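Local structure of putative peptidyl-arginine deiminase (Chlorobium tepidum, 1XKN) at residues Asn121-Lys126 with Asp212-His217; Cys95-Pro100 with Val154-Ala159; Thr229-Val234 with Asn265-Pro270. The protein is probably a hydrolase of the agmatine and peptidyl-arginine deiminase family, which converts guanidinium groups to ureido groups with release of ammonia. All blocks are in the same frame, centred on the assembly; numbering follows the deposited sequence.

Contact 1: Asn121-Lys126 with Asp212-His217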
# COMPACT_ATOMS: atom_id res chain seq x y z
N ASN A 121 9.54 -4.98 10.85
CA ASN A 121 10.96 -4.96 11.18
C ASN A 121 11.82 -4.21 10.16
O ASN A 121 12.96 -4.59 9.90
CB ASN A 121 11.50 -6.39 11.39
CG ASN A 121 11.59 -7.22 10.11
OD1 ASN A 121 12.08 -8.35 10.13
ND2 ASN A 121 11.14 -6.66 9.00
N ALA A 122 11.27 -3.13 9.62
CA ALA A 122 11.97 -2.28 8.65
C ALA A 122 12.53 -3.06 7.46
O ALA A 122 13.73 -3.03 7.18
CB ALA A 122 13.10 -1.52 9.35
N TRP A 123 11.63 -3.76 6.76
CA TRP A 123 11.98 -4.55 5.59
C TRP A 123 13.16 -5.50 5.81
O TRP A 123 14.11 -5.52 5.02
CB TRP A 123 12.28 -3.63 4.39
CG TRP A 123 11.20 -2.61 4.08
CD1 TRP A 123 9.86 -2.73 4.34
CD2 TRP A 123 11.37 -1.35 3.42
NE1 TRP A 123 9.19 -1.61 3.88
CE2 TRP A 123 10.09 -0.75 3.31
CE3 TRP A 123 12.48 -0.67 2.91
CZ2 TRP A 123 9.90 0.50 2.71
CZ3 TRP A 123 12.29 0.58 2.31
CH2 TRP A 123 11.00 1.14 2.21
N GLY A 124 13.11 -6.28 6.89
CA GLY A 124 14.19 -7.22 7.16
C GLY A 124 15.35 -6.64 7.95
O GLY A 124 16.48 -7.10 7.82
N GLY A 125 15.06 -5.63 8.77
CA GLY A 125 16.09 -5.01 9.59
C GLY A 125 17.09 -4.15 8.84
O GLY A 125 18.28 -4.17 9.16
N LYS A 126 16.61 -3.39 7.85
CA LYS A 126 17.49 -2.52 7.08
C LYS A 126 17.55 -1.12 7.66
O LYS A 126 18.44 -0.33 7.33
CB LYS A 126 17.01 -2.44 5.62
CG LYS A 126 17.14 -3.73 4.83
CD LYS A 126 16.82 -3.48 3.36
CE LYS A 126 16.99 -4.74 2.53
NZ LYS A 126 16.02 -5.80 2.92
N ASP A 212 14.79 -2.08 -5.53
CA ASP A 212 13.82 -2.28 -4.46
C ASP A 212 14.45 -2.81 -3.17
O ASP A 212 15.08 -3.87 -3.16
CB ASP A 212 12.74 -3.24 -4.98
CG ASP A 212 11.73 -3.62 -3.94
OD1 ASP A 212 11.42 -2.77 -3.07
OD2 ASP A 212 11.22 -4.76 -4.00
N ASP A 213 14.30 -2.05 -2.08
CA ASP A 213 14.85 -2.41 -0.78
C ASP A 213 13.89 -3.24 0.08
O ASP A 213 14.22 -3.59 1.22
CB ASP A 213 15.25 -1.16 -0.00
CG ASP A 213 16.76 -0.97 0.09
OD1 ASP A 213 17.19 -0.04 0.80
OD2 ASP A 213 17.50 -1.74 -0.55
N THR A 214 12.72 -3.55 -0.45
CA THR A 214 11.73 -4.33 0.29
C THR A 214 11.85 -5.82 -0.00
O THR A 214 11.09 -6.63 0.53
CB THR A 214 10.28 -3.90 -0.04
OG1 THR A 214 9.98 -4.23 -1.40
CG2 THR A 214 10.11 -2.40 0.17
N ASP A 215 12.81 -6.17 -0.85
CA ASP A 215 13.04 -7.56 -1.24
C ASP A 215 11.91 -8.12 -2.08
O ASP A 215 11.50 -9.28 -1.91
CB ASP A 215 13.27 -8.44 -0.01
CG ASP A 215 14.47 -8.00 0.79
OD1 ASP A 215 15.58 -7.95 0.22
OD2 ASP A 215 14.31 -7.72 2.00
N GLY A 216 11.38 -7.29 -2.98
CA GLY A 216 10.33 -7.74 -3.88
C GLY A 216 8.86 -7.50 -3.55
O GLY A 216 8.03 -8.36 -3.84
N HIS A 217 8.52 -6.35 -2.98
CA HIS A 217 7.12 -6.08 -2.67
C HIS A 217 6.25 -6.21 -3.91
O HIS A 217 6.58 -5.67 -4.98
CB HIS A 217 6.93 -4.69 -2.09
CG HIS A 217 6.96 -4.66 -0.60
ND1 HIS A 217 6.71 -3.51 0.13
CD2 HIS A 217 7.22 -5.63 0.31
CE1 HIS A 217 6.80 -3.78 1.42
NE2 HIS A 217 7.11 -5.06 1.56
O HOH W 1 17.83 -8.09 1.67

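Contact 2: Cys95-Pro100 with Val154-Ala159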
# COMPACT_ATOMS: atom_id res chain seq x y z
N CYS A 95 3.43 4.04 5.84
CA CYS A 95 2.17 3.65 6.46
C CYS A 95 1.57 2.38 5.86
O CYS A 95 0.83 1.66 6.53
CB CYS A 95 1.17 4.81 6.36
SG CYS A 95 -0.19 4.72 7.56
N ARG A 96 1.87 2.11 4.60
CA ARG A 96 1.35 0.91 3.94
C ARG A 96 1.88 -0.34 4.64
O ARG A 96 1.15 -1.31 4.84
CB ARG A 96 1.77 0.89 2.47
CG ARG A 96 1.47 -0.42 1.74
CD ARG A 96 -0.02 -0.70 1.71
NE ARG A 96 -0.76 0.43 1.15
CZ ARG A 96 -2.08 0.50 1.07
NH1 ARG A 96 -2.66 1.59 0.57
NH2 ARG A 96 -2.82 -0.51 1.50
N ASP A 97 3.16 -0.29 5.00
CA ASP A 97 3.82 -1.44 5.63
C ASP A 97 3.70 -1.56 7.15
O ASP A 97 3.61 -2.68 7.66
CB ASP A 97 5.29 -1.44 5.21
CG ASP A 97 5.46 -1.59 3.71
OD1 ASP A 97 6.57 -1.34 3.20
OD2 ASP A 97 4.48 -1.97 3.03
N HIS A 98 3.69 -0.44 7.87
CA HIS A 98 3.59 -0.48 9.33
C HIS A 98 2.20 -0.08 9.81
O HIS A 98 1.85 -0.28 10.98
CB HIS A 98 4.66 0.43 9.96
CG HIS A 98 4.43 1.90 9.76
ND1 HIS A 98 5.37 2.74 9.20
CD2 HIS A 98 3.37 2.69 10.08
CE1 HIS A 98 4.91 3.98 9.19
NE2 HIS A 98 3.70 3.97 9.72
N GLY A 99 1.41 0.47 8.89
CA GLY A 99 0.07 0.96 9.19
C GLY A 99 -1.03 -0.02 9.57
O GLY A 99 -0.85 -1.24 9.48
N PRO A 100 -2.21 0.50 9.95
CA PRO A 100 -3.36 -0.32 10.36
C PRO A 100 -4.01 -1.19 9.28
O PRO A 100 -4.63 -0.68 8.35
CB PRO A 100 -4.32 0.72 10.93
CG PRO A 100 -4.09 1.89 10.05
CD PRO A 100 -2.57 1.93 9.92
N VAL A 154 5.80 -11.17 11.08
CA VAL A 154 6.18 -9.99 10.32
C VAL A 154 5.48 -10.00 8.97
O VAL A 154 5.52 -10.99 8.24
CB VAL A 154 7.71 -9.94 10.08
CG1 VAL A 154 8.07 -8.78 9.15
CG2 VAL A 154 8.44 -9.79 11.42
N LEU A 155 4.82 -8.89 8.64
CA LEU A 155 4.12 -8.75 7.37
C LEU A 155 3.89 -7.28 7.07
O LEU A 155 3.43 -6.53 7.92
CB LEU A 155 2.76 -9.47 7.42
CG LEU A 155 2.00 -9.47 6.09
CD1 LEU A 155 2.74 -10.37 5.10
CD2 LEU A 155 0.57 -9.96 6.29
N GLU A 156 4.24 -6.88 5.85
CA GLU A 156 4.04 -5.51 5.42
C GLU A 156 2.84 -5.49 4.49
O GLU A 156 2.66 -6.40 3.67
CB GLU A 156 5.26 -4.98 4.65
CG GLU A 156 6.54 -4.91 5.46
CD GLU A 156 7.52 -6.00 5.11
OE1 GLU A 156 8.18 -6.53 6.03
OE2 GLU A 156 7.65 -6.32 3.90
N GLY A 157 2.01 -4.46 4.60
CA GLY A 157 0.84 -4.37 3.75
C GLY A 157 1.20 -4.30 2.27
O GLY A 157 0.44 -4.74 1.42
N GLY A 158 2.37 -3.75 1.97
CA GLY A 158 2.80 -3.63 0.59
C GLY A 158 3.25 -4.94 -0.03
O GLY A 158 3.48 -5.02 -1.24
N ALA A 159 3.39 -5.97 0.81
CA ALA A 159 3.83 -7.28 0.34
C ALA A 159 2.68 -8.19 -0.05
O ALA A 159 2.89 -9.29 -0.57
CB ALA A 159 4.68 -7.95 1.42
O HOH W 2 -2.32 -3.44 1.98
O HOH W 3 3.74 -4.34 9.89

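Contact 3: Thr229-Val234 with Asn265-Pro270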
# COMPACT_ATOMS: atom_id res chain seq x y z
N THR A 229 -9.37 -9.44 -12.03
CA THR A 229 -8.40 -8.78 -12.91
C THR A 229 -7.17 -8.27 -12.18
O THR A 229 -7.27 -7.59 -11.16
CB THR A 229 -9.06 -7.60 -13.66
OG1 THR A 229 -10.20 -8.08 -14.37
CG2 THR A 229 -8.07 -6.99 -14.64
N VAL A 230 -6.00 -8.62 -12.71
CA VAL A 230 -4.74 -8.19 -12.14
C VAL A 230 -3.98 -7.33 -13.14
O VAL A 230 -3.87 -7.69 -14.31
CB VAL A 230 -3.84 -9.40 -11.78
CG1 VAL A 230 -2.48 -8.91 -11.27
CG2 VAL A 230 -4.52 -10.24 -10.72
N VAL A 231 -3.49 -6.19 -12.68
CA VAL A 231 -2.69 -5.34 -13.55
C VAL A 231 -1.25 -5.63 -13.16
O VAL A 231 -0.92 -5.75 -11.98
CB VAL A 231 -2.99 -3.82 -13.34
CG1 VAL A 231 -4.37 -3.49 -13.89
CG2 VAL A 231 -2.89 -3.44 -11.87
N ILE A 232 -0.39 -5.79 -14.16
CA ILE A 232 1.00 -6.07 -13.88
C ILE A 232 1.91 -5.26 -14.79
O ILE A 232 1.67 -5.12 -15.99
CB ILE A 232 1.33 -7.58 -14.03
CG1 ILE A 232 2.81 -7.81 -13.73
CG2 ILE A 232 0.96 -8.07 -15.43
CD1 ILE A 232 3.22 -9.27 -13.66
N ALA A 233 2.95 -4.69 -14.18
CA ALA A 233 3.91 -3.89 -14.92
C ALA A 233 4.71 -4.81 -15.83
O ALA A 233 5.14 -5.89 -15.42
CB ALA A 233 4.84 -3.18 -13.97
N VAL A 234 4.89 -4.38 -17.07
CA VAL A 234 5.65 -5.17 -18.03
C VAL A 234 6.64 -4.28 -18.75
O VAL A 234 6.28 -3.25 -19.31
CB VAL A 234 4.71 -5.86 -19.05
CG1 VAL A 234 3.98 -7.01 -18.37
CG2 VAL A 234 3.72 -4.87 -19.60
N ASN A 265 -8.00 -12.26 -15.53
CA ASN A 265 -7.78 -11.31 -16.62
C ASN A 265 -6.51 -10.56 -16.27
O ASN A 265 -6.37 -10.06 -15.15
CB ASN A 265 -8.95 -10.33 -16.71
CG ASN A 265 -10.27 -11.01 -17.02
OD1 ASN A 265 -11.27 -10.79 -16.33
ND2 ASN A 265 -10.28 -11.83 -18.07
N ILE A 266 -5.58 -10.47 -17.22
CA ILE A 266 -4.32 -9.79 -16.98
C ILE A 266 -4.18 -8.54 -17.84
O ILE A 266 -4.20 -8.62 -19.07
CB ILE A 266 -3.13 -10.73 -17.28
CG1 ILE A 266 -3.33 -12.09 -16.58
CG2 ILE A 266 -1.82 -10.09 -16.84
CD1 ILE A 266 -3.47 -12.01 -15.07
N VAL A 267 -4.06 -7.39 -17.18
CA VAL A 267 -3.91 -6.12 -17.88
C VAL A 267 -2.47 -5.65 -17.73
O VAL A 267 -1.95 -5.56 -16.62
CB VAL A 267 -4.86 -5.05 -17.28
CG1 VAL A 267 -4.61 -3.70 -17.93
CG2 VAL A 267 -6.31 -5.47 -17.49
N LYS A 268 -1.82 -5.36 -18.85
CA LYS A 268 -0.44 -4.90 -18.82
C LYS A 268 -0.33 -3.41 -18.52
O LYS A 268 -1.12 -2.60 -19.01
CB LYS A 268 0.26 -5.18 -20.15
CG LYS A 268 0.43 -6.64 -20.51
CD LYS A 268 1.31 -6.80 -21.74
CE LYS A 268 1.46 -8.25 -22.14
NZ LYS A 268 0.17 -8.83 -22.62
N LEU A 269 0.66 -3.07 -17.70
CA LEU A 269 0.93 -1.68 -17.36
C LEU A 269 2.38 -1.42 -17.75
O LEU A 269 3.21 -2.32 -17.69
CB LEU A 269 0.77 -1.44 -15.85
CG LEU A 269 -0.59 -0.93 -15.36
CD1 LEU A 269 -0.61 -0.88 -13.85
CD2 LEU A 269 -0.84 0.46 -15.94
N PRO A 270 2.68 -0.20 -18.20
CA PRO A 270 4.07 0.06 -18.57
C PRO A 270 4.90 0.26 -17.31
O PRO A 270 4.35 0.34 -16.21
CB PRO A 270 3.97 1.35 -19.40
CG PRO A 270 2.81 2.05 -18.76
CD PRO A 270 1.82 0.94 -18.52

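Contact 1: Asn121-Lys126 with Asp212-His217
Trp123 lays one face of its indole on the methyl group of Thr214: CG2 stands 3.7 Å from the centroid of the six-membered ring, only 17° off the normal, a clear CH-pi contact. The nearest indole atom to Thr214 CG2 is CE2, at 3.5 Å, so the methyl sits near the fused bond. With CG anti to its own carbonyl carbon (chi1 -52°), the indole leans across the neighbouring loop; the Asp213 methylene reaches CE3, and the His217 ring approaches NE1 obliquely. That N-H is given to Asp97, while His217 NE2 is bound to Glu156. Trp94 meets the indole as well.

Ala122 to Gly125 have positive phi and form a short left-handed helical turn, closed by the backbone bonds Gly125 N to Asn121 O and Lys126 N to Ala122 O. The facing loop, which precedes strand 222-226, contains an Asx turn and an ST motif. Asp212 OD1 accepts from both the backbone N and the hydroxyl of Thr214, and Thr214 OG1 in turn accepts from His217 N, which fixes the rotation of the threonine and presents its methyl to the indole.

Lys126 then doubles back over its own helical turn. Its chain runs extended until a bend at chi4 (65°) brings NZ down onto Trp123 O, 2.9 Å away and in line with the carbonyl. The same ammonium makes a salt bridge to Asp215 OD2 at 2.7 Å, on the syn side but tilted from the carboxylate plane, and a weak bond to Asp213 O at 3.3 Å. A water that accepts a hydrogen bond from NZ donates one to Asp215 OD1 at 2.7 Å. Asp215 OD2 has further partners in Arg180 and Asn179.

Contact 2: Cys95-Pro100 with Val154-Ala159
The short helix 95-98 comes against the start of a 3-10 turn at Gly157-Ala159, with the CA atoms of Asp97 and Glu156 only 4.1 Å apart. This is a buried junction near the middle of the chain, consistent with the central region of the alpha/beta propeller fold, where enzymes of the guanidine-modifying superfamily have their guanidinium-binding pocket. The approach is made at two glycines: Gly157 CA lies 3.3 Å from Arg96 O, a CA-H...O contact, and Gly158 N is 3.5 Å from Arg96 CG.

Asp97 carries the polar part. Its CG is anti to its carbonyl carbon (chi1 -62°), which swings the carboxylate over the turn so that OD2 accepts from Gly158 N at 3.0 Å, the donor lying almost in line with the C-O bond though the N-H...O angle is only 140°. The other oxygen, OD1, is held by Trp123, so the carboxylate is gripped at both ends and cannot turn freely.

Across from it, the methylene carbons of Glu156 pack on Asp97, Glu156 CB to Asp97 CG at 3.5 Å, and the two carboxylate planes are turned 62° to each other. The glutamate chain bends at chi2 and carries its end away from Asp97, to His217 and Arg180. Arg96, folded at chi2 and chi3, keeps CG and CD on the glycines; its guanidinium goes on to Glu343, Thr341 and the carbonyl of His338. A water joins the two segments, accepting from Arg96 NH2 at 3.0 Å and donating to Gly157 O at 3.1 Å.

Contact 3: Thr229-Val234 with Asn265-Pro270
Asn265 pairs with Thr229 in two parallel strands, and its CB rests 3.5 Å from Thr229 OG1, a hydroxyl whose polar partner is Asn226. Its carbonyl oxygen accepts the first of five backbone bonds, from Val230 N at 2.9 Å.

Ile266 points to the side of the sheet shared with Val230, Ile232 and Lys268. Its CG2 touches Ile232 CG2 at 3.7 Å, the two side chains crossing at a slant. Ile232 holds CG1 anti to its backbone N (chi1 -180°), which leaves CG2 as the branch that reaches the neighbouring strand. Tyr250 and Leu253 of helix 243-253 lie over Ile266, and Leu253 also touches Ile232.

Val267 turns to the other side. There it lies alongside Val231, both pointing the same way, with CB 3.8 Å from Val231 CG1, while its methyl CG2 meets Thr229 CG2. Its N-H goes to Val230 O and its own carbonyl receives Ile232 N.

The strands and the helix 243-253 between them make a beta-alpha-beta unit. Strand 222-226 adds an antiparallel partner to strand 229-233, and strand 265-269 is outermost in this three-stranded sheet.

Lys268 lays its aliphatic stem across the end of Val234, CB to Val234 CG2 at 3.5 Å, at about a right angle. The chain runs on extended and turns at its last torsion (67°), bringing NZ to the hydroxyl of Tyr250.

Leu269 returns to the Val231 side, where CD1 packs 3.8 Å from Val231 CB, and Ile312 of helix 305-316 touches both Leu269 and Val267. The N-H of Leu269 binds Ile232 O, and its carbonyl accepts from Val234 N at 2.7 Å. The ring of Pro270 also meets Ile312.

Contacts 1 and 2 adjoin, their centres 11 Å apart: two probable side-chain hydrogen bonds join them, and their segments alternate along the chain. Contact 2 is the more buried and rests on close glycine backbone approach and a carboxylate. Contact 1 reaches outward, from a buried indole to a salt bridge from an exposed lysine. Contact 3 stands apart, its centre 23 to 24 Å from the others, within a peripheral beta-alpha-beta unit; regular strand bonding and aliphatic side chains replace the turns, charged groups and waters of contacts 1 and 2.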